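PDB 3G79: NDP-N-acetyl-D-galactosaminuronic acid dehydrogenase from Methanosarcina mazei Go1, which probably oxidises UDP-N-acetyl-D-mannosamine to UDP-N-acetyl-D-mannosaminouronate, reducing two NAD+ to NADH. Local coordinates for residues A104-I109 with L142-S147; D128-V133 with K159-E164; A334-L339 with V445-R450. All coordinates share one frame; numbering follows the deposited sequence.

Contact 1: residues A104-I109 with L142-S147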
# COMPACT_ATOMS: atom_id res chain seq x y z
N ALA A 104 -16.01 -33.31 -14.20
CA ALA A 104 -15.77 -32.35 -13.12
C ALA A 104 -17.04 -31.79 -12.57
O ALA A 104 -18.02 -31.64 -13.29
CB ALA A 104 -14.84 -31.21 -13.58
N VAL A 105 -17.02 -31.47 -11.28
CA VAL A 105 -18.14 -30.82 -10.63
C VAL A 105 -17.62 -29.63 -9.87
O VAL A 105 -16.63 -29.72 -9.17
CB VAL A 105 -18.85 -31.71 -9.63
CG1 VAL A 105 -20.09 -31.05 -9.13
CG2 VAL A 105 -19.20 -33.00 -10.28
N THR A 106 -18.37 -28.54 -9.98
CA THR A 106 -18.11 -27.27 -9.33
C THR A 106 -19.21 -26.94 -8.27
O THR A 106 -20.42 -27.15 -8.52
CB THR A 106 -18.01 -26.23 -10.45
OG1 THR A 106 -16.67 -25.76 -10.55
CG2 THR A 106 -18.96 -25.10 -10.26
N LEU A 107 -18.78 -26.47 -7.09
CA LEU A 107 -19.68 -25.97 -6.04
C LEU A 107 -19.64 -24.48 -5.99
O LEU A 107 -18.69 -23.90 -5.47
CB LEU A 107 -19.31 -26.47 -4.65
CG LEU A 107 -19.44 -27.98 -4.65
CD1 LEU A 107 -18.07 -28.60 -4.52
CD2 LEU A 107 -20.37 -28.38 -3.55
N ALA A 108 -20.73 -23.90 -6.48
CA ALA A 108 -20.89 -22.48 -6.64
C ALA A 108 -22.09 -22.05 -5.83
O ALA A 108 -23.00 -21.42 -6.32
CB ALA A 108 -21.09 -22.15 -8.16
N ILE A 109 -22.09 -22.40 -4.56
CA ILE A 109 -23.29 -22.28 -3.78
C ILE A 109 -23.17 -21.00 -2.98
O ILE A 109 -22.14 -20.79 -2.32
CB ILE A 109 -23.47 -23.53 -2.92
CG1 ILE A 109 -24.04 -24.66 -3.78
CG2 ILE A 109 -24.36 -23.23 -1.70
CD1 ILE A 109 -24.01 -26.03 -3.14
N LEU A 142 -12.87 -34.43 -11.01
CA LEU A 142 -12.34 -33.22 -10.37
C LEU A 142 -13.46 -32.43 -9.66
O LEU A 142 -14.50 -32.17 -10.25
CB LEU A 142 -11.59 -32.31 -11.36
CG LEU A 142 -11.43 -30.85 -10.89
CD1 LEU A 142 -10.16 -30.71 -10.04
CD2 LEU A 142 -11.39 -29.80 -12.06
N VAL A 143 -13.21 -32.04 -8.41
CA VAL A 143 -14.14 -31.24 -7.65
C VAL A 143 -13.54 -29.88 -7.44
O VAL A 143 -12.35 -29.75 -7.08
CB VAL A 143 -14.45 -31.93 -6.27
CG1 VAL A 143 -15.44 -31.15 -5.48
CG2 VAL A 143 -15.00 -33.34 -6.48
N VAL A 144 -14.33 -28.85 -7.66
CA VAL A 144 -13.87 -27.49 -7.43
C VAL A 144 -14.78 -26.67 -6.50
O VAL A 144 -15.96 -26.49 -6.77
CB VAL A 144 -13.71 -26.67 -8.75
CG1 VAL A 144 -12.93 -25.37 -8.47
CG2 VAL A 144 -12.97 -27.45 -9.78
N LEU A 145 -14.19 -26.15 -5.43
CA LEU A 145 -14.85 -25.13 -4.64
C LEU A 145 -14.75 -23.76 -5.32
O LEU A 145 -13.65 -23.17 -5.39
CB LEU A 145 -14.28 -25.07 -3.23
CG LEU A 145 -14.37 -26.29 -2.30
CD1 LEU A 145 -14.37 -25.89 -0.84
CD2 LEU A 145 -15.61 -27.06 -2.57
N GLU A 146 -15.91 -23.28 -5.79
CA GLU A 146 -16.05 -21.92 -6.31
C GLU A 146 -16.60 -20.91 -5.28
O GLU A 146 -16.34 -19.73 -5.42
CB GLU A 146 -16.90 -21.88 -7.60
CG GLU A 146 -16.23 -22.48 -8.82
CD GLU A 146 -17.11 -22.43 -10.08
OE1 GLU A 146 -18.36 -22.52 -9.96
OE2 GLU A 146 -16.56 -22.31 -11.19
N SER A 147 -17.34 -21.37 -4.27
CA SER A 147 -17.87 -20.49 -3.19
C SER A 147 -16.73 -19.86 -2.38
O SER A 147 -15.69 -20.46 -2.15
CB SER A 147 -18.81 -21.25 -2.24
OG SER A 147 -19.78 -22.05 -2.91
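V105 and L142 start a ladder of backbone hydrogen bonds between two neighbouring parallel strands, 104-107 and 142-145. V105 N donates to L142 O at 2.8 Å. V144 N then donates to V105 O, and L107 N to V144 O. L107 O ends the ladder as a double acceptor. It takes E146 N at 2.9 Å and S147 N at 3.1 Å. Strand 104-107 also pairs with strand 20-24, so it lies inside the mixed sheet of the NAD-binding, Rossmann-type domain.

The apolar contacts sit on both faces. On the face of L107 and L145 the two leucines lie side by side, with L107 CD1 3.5 Å from L145 CD2. L107 CD1 also reaches V143 CG1 at 3.8 Å. This face is covered by helix 124-136, with I130 against L107. On the other face, A104 CB meets L142 CD2 at 4.0 Å.

At the C-terminal end of the strands polar side chains take over. With OG beside the backbone N (chi1 -48°), the S147 hydroxyl faces the I109 carbonyl, and S147 OG donates to I109 O at 2.7 Å. The E146 side chain crosses that of T106, a residue of strand 104-107, at about a right angle. E146 OE2 is held by a salt bridge to R197 and a hydrogen bond to Y214.

L107 O, shared by two N-H groups, and the S147 hydroxyl carry the pairing of the two segments from the last bridge into the loops that follow.

Contact 2: residues D128-V133 with K159-E164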
# COMPACT_ATOMS: atom_id res chain seq x y z
N ASP A 128 -23.95 -28.89 2.47
CA ASP A 128 -24.90 -29.83 1.93
C ASP A 128 -24.50 -30.25 0.52
O ASP A 128 -24.59 -31.41 0.18
CB ASP A 128 -26.29 -29.23 1.88
CG ASP A 128 -27.10 -29.53 3.12
OD1 ASP A 128 -26.54 -29.48 4.25
OD2 ASP A 128 -28.31 -29.82 2.93
N GLY A 129 -24.04 -29.28 -0.29
CA GLY A 129 -23.61 -29.57 -1.66
C GLY A 129 -22.40 -30.49 -1.75
O GLY A 129 -22.32 -31.35 -2.60
N ILE A 130 -21.44 -30.27 -0.86
CA ILE A 130 -20.21 -31.02 -0.82
C ILE A 130 -20.57 -32.46 -0.50
O ILE A 130 -20.15 -33.39 -1.21
CB ILE A 130 -19.20 -30.41 0.20
CG1 ILE A 130 -18.86 -28.98 -0.21
CG2 ILE A 130 -17.91 -31.18 0.20
CD1 ILE A 130 -18.13 -28.15 0.84
N ARG A 131 -21.36 -32.65 0.56
CA ARG A 131 -21.95 -33.95 0.86
C ARG A 131 -22.55 -34.58 -0.40
O ARG A 131 -22.15 -35.67 -0.82
CB ARG A 131 -22.97 -33.83 1.99
CG ARG A 131 -22.38 -33.58 3.42
CD ARG A 131 -23.21 -34.27 4.55
NE ARG A 131 -23.07 -33.72 5.91
CZ ARG A 131 -23.85 -32.75 6.42
NH1 ARG A 131 -23.69 -32.34 7.68
NH2 ARG A 131 -24.80 -32.18 5.67
N ASN A 132 -23.46 -33.89 -1.07
CA ASN A 132 -24.01 -34.50 -2.29
C ASN A 132 -22.94 -34.92 -3.28
O ASN A 132 -22.98 -36.05 -3.81
CB ASN A 132 -25.01 -33.59 -2.95
CG ASN A 132 -26.40 -33.79 -2.43
OD1 ASN A 132 -27.21 -32.88 -2.51
ND2 ASN A 132 -26.72 -34.99 -1.89
N VAL A 133 -21.99 -34.01 -3.54
CA VAL A 133 -20.80 -34.37 -4.30
C VAL A 133 -20.08 -35.63 -3.75
O VAL A 133 -19.92 -36.62 -4.48
CB VAL A 133 -19.85 -33.18 -4.44
CG1 VAL A 133 -18.51 -33.59 -5.09
CG2 VAL A 133 -20.53 -32.15 -5.27
N LYS A 159 -12.32 -31.51 2.06
CA LYS A 159 -11.85 -32.89 1.82
C LYS A 159 -12.36 -33.98 2.82
O LYS A 159 -12.59 -35.11 2.42
CB LYS A 159 -10.33 -32.95 1.63
CG LYS A 159 -9.57 -33.54 2.78
CD LYS A 159 -8.17 -32.99 2.88
CE LYS A 159 -7.21 -33.68 1.92
NZ LYS A 159 -6.43 -32.62 1.24
N GLN A 160 -12.50 -33.64 4.10
CA GLN A 160 -13.06 -34.57 5.08
C GLN A 160 -14.45 -35.06 4.62
O GLN A 160 -14.65 -36.23 4.40
CB GLN A 160 -13.09 -33.92 6.47
CG GLN A 160 -11.96 -34.37 7.43
CD GLN A 160 -10.73 -33.43 7.48
OE1 GLN A 160 -10.32 -32.99 8.57
NE2 GLN A 160 -10.13 -33.14 6.32
N ILE A 161 -15.39 -34.15 4.43
CA ILE A 161 -16.67 -34.49 3.82
C ILE A 161 -16.53 -35.29 2.52
O ILE A 161 -17.18 -36.33 2.33
CB ILE A 161 -17.53 -33.22 3.54
CG1 ILE A 161 -17.81 -32.47 4.82
CG2 ILE A 161 -18.87 -33.63 2.97
CD1 ILE A 161 -18.52 -31.13 4.62
N LEU A 162 -15.73 -34.80 1.59
CA LEU A 162 -15.57 -35.52 0.33
C LEU A 162 -15.09 -36.92 0.63
O LEU A 162 -15.56 -37.88 0.02
CB LEU A 162 -14.59 -34.81 -0.62
CG LEU A 162 -15.11 -33.82 -1.68
CD1 LEU A 162 -16.60 -34.02 -2.01
CD2 LEU A 162 -14.84 -32.39 -1.29
N GLU A 163 -14.17 -37.04 1.58
CA GLU A 163 -13.54 -38.32 1.86
C GLU A 163 -14.43 -39.26 2.66
O GLU A 163 -14.44 -40.45 2.37
CB GLU A 163 -12.15 -38.17 2.48
CG GLU A 163 -11.16 -37.54 1.50
CD GLU A 163 -9.73 -37.48 2.01
OE1 GLU A 163 -9.50 -37.48 3.24
OE2 GLU A 163 -8.82 -37.39 1.17
N GLU A 164 -15.17 -38.74 3.64
CA GLU A 164 -16.07 -39.54 4.47
C GLU A 164 -17.20 -40.08 3.61
O GLU A 164 -17.61 -41.22 3.78
CB GLU A 164 -16.71 -38.74 5.62
CG GLU A 164 -15.78 -38.16 6.69
CD GLU A 164 -16.46 -37.08 7.60
OE1 GLU A 164 -17.46 -36.43 7.17
OE2 GLU A 164 -15.96 -36.87 8.74
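R131 touches I161 through its aliphatic stem and not through its flat guanidinium group. R131 CG lies 3.5 Å from I161 CG2. The guanidinium turns back along its own helix, where NH2 forms a long salt bridge to D128 OD1 at 3.5 Å. E164, on the other helix, is oppositely charged, and any attraction between it and R131 would be weak and long-range. No ring or flat group is stacked between the helices.

The two helices are neighbouring crossover helices of the Rossmann-type NAD-binding domain. Helix 124-136 links strand 104-107 to strand 142-145, and helix 154-166 links strand 142-145 to strand 175-178. They pack next to each other with their directions 35° apart and their axes 8.4 Å apart at the closest point.

Four aliphatic side chains fill the interface. I130 is central, and its CG2 methyl meets both I161 and L162. CG2, anti to the backbone N of I130, points across to helix 154-166. The I130 side chain crosses each of its two partners at about a right angle. I130 CG2 is 3.8 Å from I161 CG2 and 3.6 Å from L162 CD2.

Each helix also has neighbours beyond this interface. I130 packs on L107 and V133 on V105, both on strand 104-107, while L162 packs on F174. R131, at the solvent side, closes the interface.

The two methyls of L162 divide between neighbours on helix 124-136. While CD2 meets I130, L162 CD1 is 3.6 Å from V133 CG1 and 3.7 Å from I130 O.

Contact 3: residues A334-L339 with V445-R450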
# COMPACT_ATOMS: atom_id res chain seq x y z
N ALA A 334 -15.40 6.73 16.40
CA ALA A 334 -15.12 7.46 17.64
C ALA A 334 -14.43 8.79 17.33
O ALA A 334 -14.71 9.80 17.99
CB ALA A 334 -14.31 6.63 18.68
N HIS A 335 -13.58 8.81 16.30
CA HIS A 335 -12.93 10.05 15.94
C HIS A 335 -13.94 11.07 15.43
O HIS A 335 -13.82 12.29 15.72
CB HIS A 335 -11.79 9.84 14.94
CG HIS A 335 -11.13 11.11 14.52
ND1 HIS A 335 -10.38 11.88 15.39
CD2 HIS A 335 -11.17 11.79 13.35
CE1 HIS A 335 -9.95 12.96 14.75
NE2 HIS A 335 -10.43 12.93 13.52
N MET A 336 -14.94 10.58 14.69
CA MET A 336 -15.99 11.44 14.11
C MET A 336 -16.74 12.08 15.24
O MET A 336 -16.88 13.31 15.27
CB MET A 336 -16.93 10.67 13.17
CG MET A 336 -16.41 10.52 11.72
SD MET A 336 -16.60 12.02 10.69
CE MET A 336 -14.92 12.46 10.75
N TYR A 337 -17.19 11.23 16.18
CA TYR A 337 -17.79 11.67 17.44
C TYR A 337 -16.97 12.71 18.22
O TYR A 337 -17.51 13.71 18.61
CB TYR A 337 -18.08 10.46 18.33
CG TYR A 337 -18.69 10.85 19.63
CD1 TYR A 337 -20.04 11.18 19.72
CD2 TYR A 337 -17.91 10.92 20.80
CE1 TYR A 337 -20.61 11.56 20.92
CE2 TYR A 337 -18.47 11.29 22.02
CZ TYR A 337 -19.82 11.61 22.05
OH TYR A 337 -20.39 11.98 23.22
N ASN A 338 -15.68 12.47 18.48
CA ASN A 338 -14.83 13.50 19.15
C ASN A 338 -14.79 14.83 18.40
O ASN A 338 -14.68 15.87 19.01
CB ASN A 338 -13.37 13.04 19.38
CG ASN A 338 -13.26 11.77 20.22
OD1 ASN A 338 -14.01 11.54 21.19
ND2 ASN A 338 -12.32 10.94 19.85
N LEU A 339 -14.85 14.79 17.08
CA LEU A 339 -14.80 15.99 16.28
C LEU A 339 -16.12 16.75 16.44
O LEU A 339 -16.13 17.98 16.57
CB LEU A 339 -14.57 15.64 14.81
CG LEU A 339 -13.22 15.18 14.23
CD1 LEU A 339 -13.30 14.83 12.71
CD2 LEU A 339 -12.11 16.20 14.48
N VAL A 445 -23.18 23.60 13.27
CA VAL A 445 -22.00 22.78 13.27
C VAL A 445 -22.16 21.79 12.13
O VAL A 445 -23.20 21.13 12.04
CB VAL A 445 -21.91 22.09 14.63
CG1 VAL A 445 -21.22 20.74 14.53
CG2 VAL A 445 -21.22 23.03 15.69
N ILE A 446 -21.16 21.73 11.24
CA ILE A 446 -21.04 20.69 10.20
C ILE A 446 -19.73 19.92 10.38
O ILE A 446 -18.68 20.52 10.47
CB ILE A 446 -21.18 21.26 8.72
CG1 ILE A 446 -21.09 20.17 7.67
CG2 ILE A 446 -20.11 22.27 8.38
CD1 ILE A 446 -22.39 19.81 7.07
N ILE A 447 -19.81 18.58 10.43
CA ILE A 447 -18.65 17.65 10.54
C ILE A 447 -18.64 16.68 9.33
O ILE A 447 -19.61 15.93 9.12
CB ILE A 447 -18.72 16.81 11.85
CG1 ILE A 447 -18.30 17.61 13.09
CG2 ILE A 447 -17.68 15.74 11.83
CD1 ILE A 447 -19.19 18.64 13.53
N ASP A 448 -17.56 16.71 8.55
CA ASP A 448 -17.44 15.97 7.27
C ASP A 448 -16.53 14.75 7.34
O ASP A 448 -15.33 14.87 7.55
CB ASP A 448 -16.87 16.88 6.16
CG ASP A 448 -16.99 16.27 4.75
OD1 ASP A 448 -17.76 15.31 4.57
OD2 ASP A 448 -16.34 16.77 3.80
N GLY A 449 -17.10 13.58 7.11
CA GLY A 449 -16.35 12.33 7.17
C GLY A 449 -15.91 11.84 5.81
O GLY A 449 -15.09 10.90 5.69
N ARG A 450 -16.43 12.49 4.78
CA ARG A 450 -16.26 12.03 3.42
C ARG A 450 -15.75 13.07 2.40
O ARG A 450 -15.84 12.84 1.22
CB ARG A 450 -17.56 11.35 2.94
CG ARG A 450 -17.98 10.18 3.83
CD ARG A 450 -16.92 9.05 3.84
NE ARG A 450 -17.34 7.93 4.68
CZ ARG A 450 -16.71 6.74 4.78
NH1 ARG A 450 -15.60 6.50 4.06
NH2 ARG A 450 -17.21 5.78 5.58
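M336 reaches from its helix toward I447 and G449 with a bent side chain. CB leaves the helix to the side of strand 445-448. CG follows, turned beside the backbone N (chi1 -84°). A bend at chi2 (-78°) brings SD to the end of the strand, and another at chi3 turns CE. M336 SD rests 3.5 Å from G449 CA and 4.0 Å from I447 CG2. The tip methyl CE stays over G449, 3.9 Å from its CA, and reaches D448 O at 4.0 Å. Farther round, A287, Y378 and I468 also touch the M336 side chain.

Strand 445-448 belongs to the parallel sheet of the UDP-binding domain, a Rossmann-like sheet with strand order 3-2-1-4-5-6. The long helix 321-345 precedes the first strand of that sheet and lies against it. Over these residues it runs nearly antiparallel to strand 445-448, with the axes 9.1 Å apart.

I447 faces the helix and supplies the other half of the packing. Its CG2 methyl, besides meeting the sulfur, approaches L339 CB at 4.3 Å. Its CG1 lies near the L339 backbone. The I447 side chain also packs on T340 and A343, farther along the same helix. L339 CG sits over one face of the H335 ring, near its rim. Both nitrogens of that ring are bonded elsewhere, NE2 to E257 and ND1 to D313 of the second subunit.

Just past the strand, D448 OD1 accepts from R450 N at 3.1 Å, forming an Asx turn. The N-H comes from above the carboxylate plane, 65° out of it.

Contacts 1 and 2 belong to one layered unit, with centres 11 Å apart. Their segments alternate along the chain: strand 104-107, helix 124-136, strand 142-145 and helix 154-166 follow in order. They touch directly, L107 CD2 lying 3.4 Å from G129 C and V143 CG2 3.8 Å from V133 CG1. I109 of contact 1 also touches a GxGxxG pattern (G25, G27, G30), consistent with a nearby dinucleotide site. Contact 3, which joins helix 321-345 to the sheet of the UDP-binding domain, lies on the opposite side of the chain's centre. Its centre is about 46 Å from that of contact 1 and about 50 Å from that of contact 2, and it touches neither.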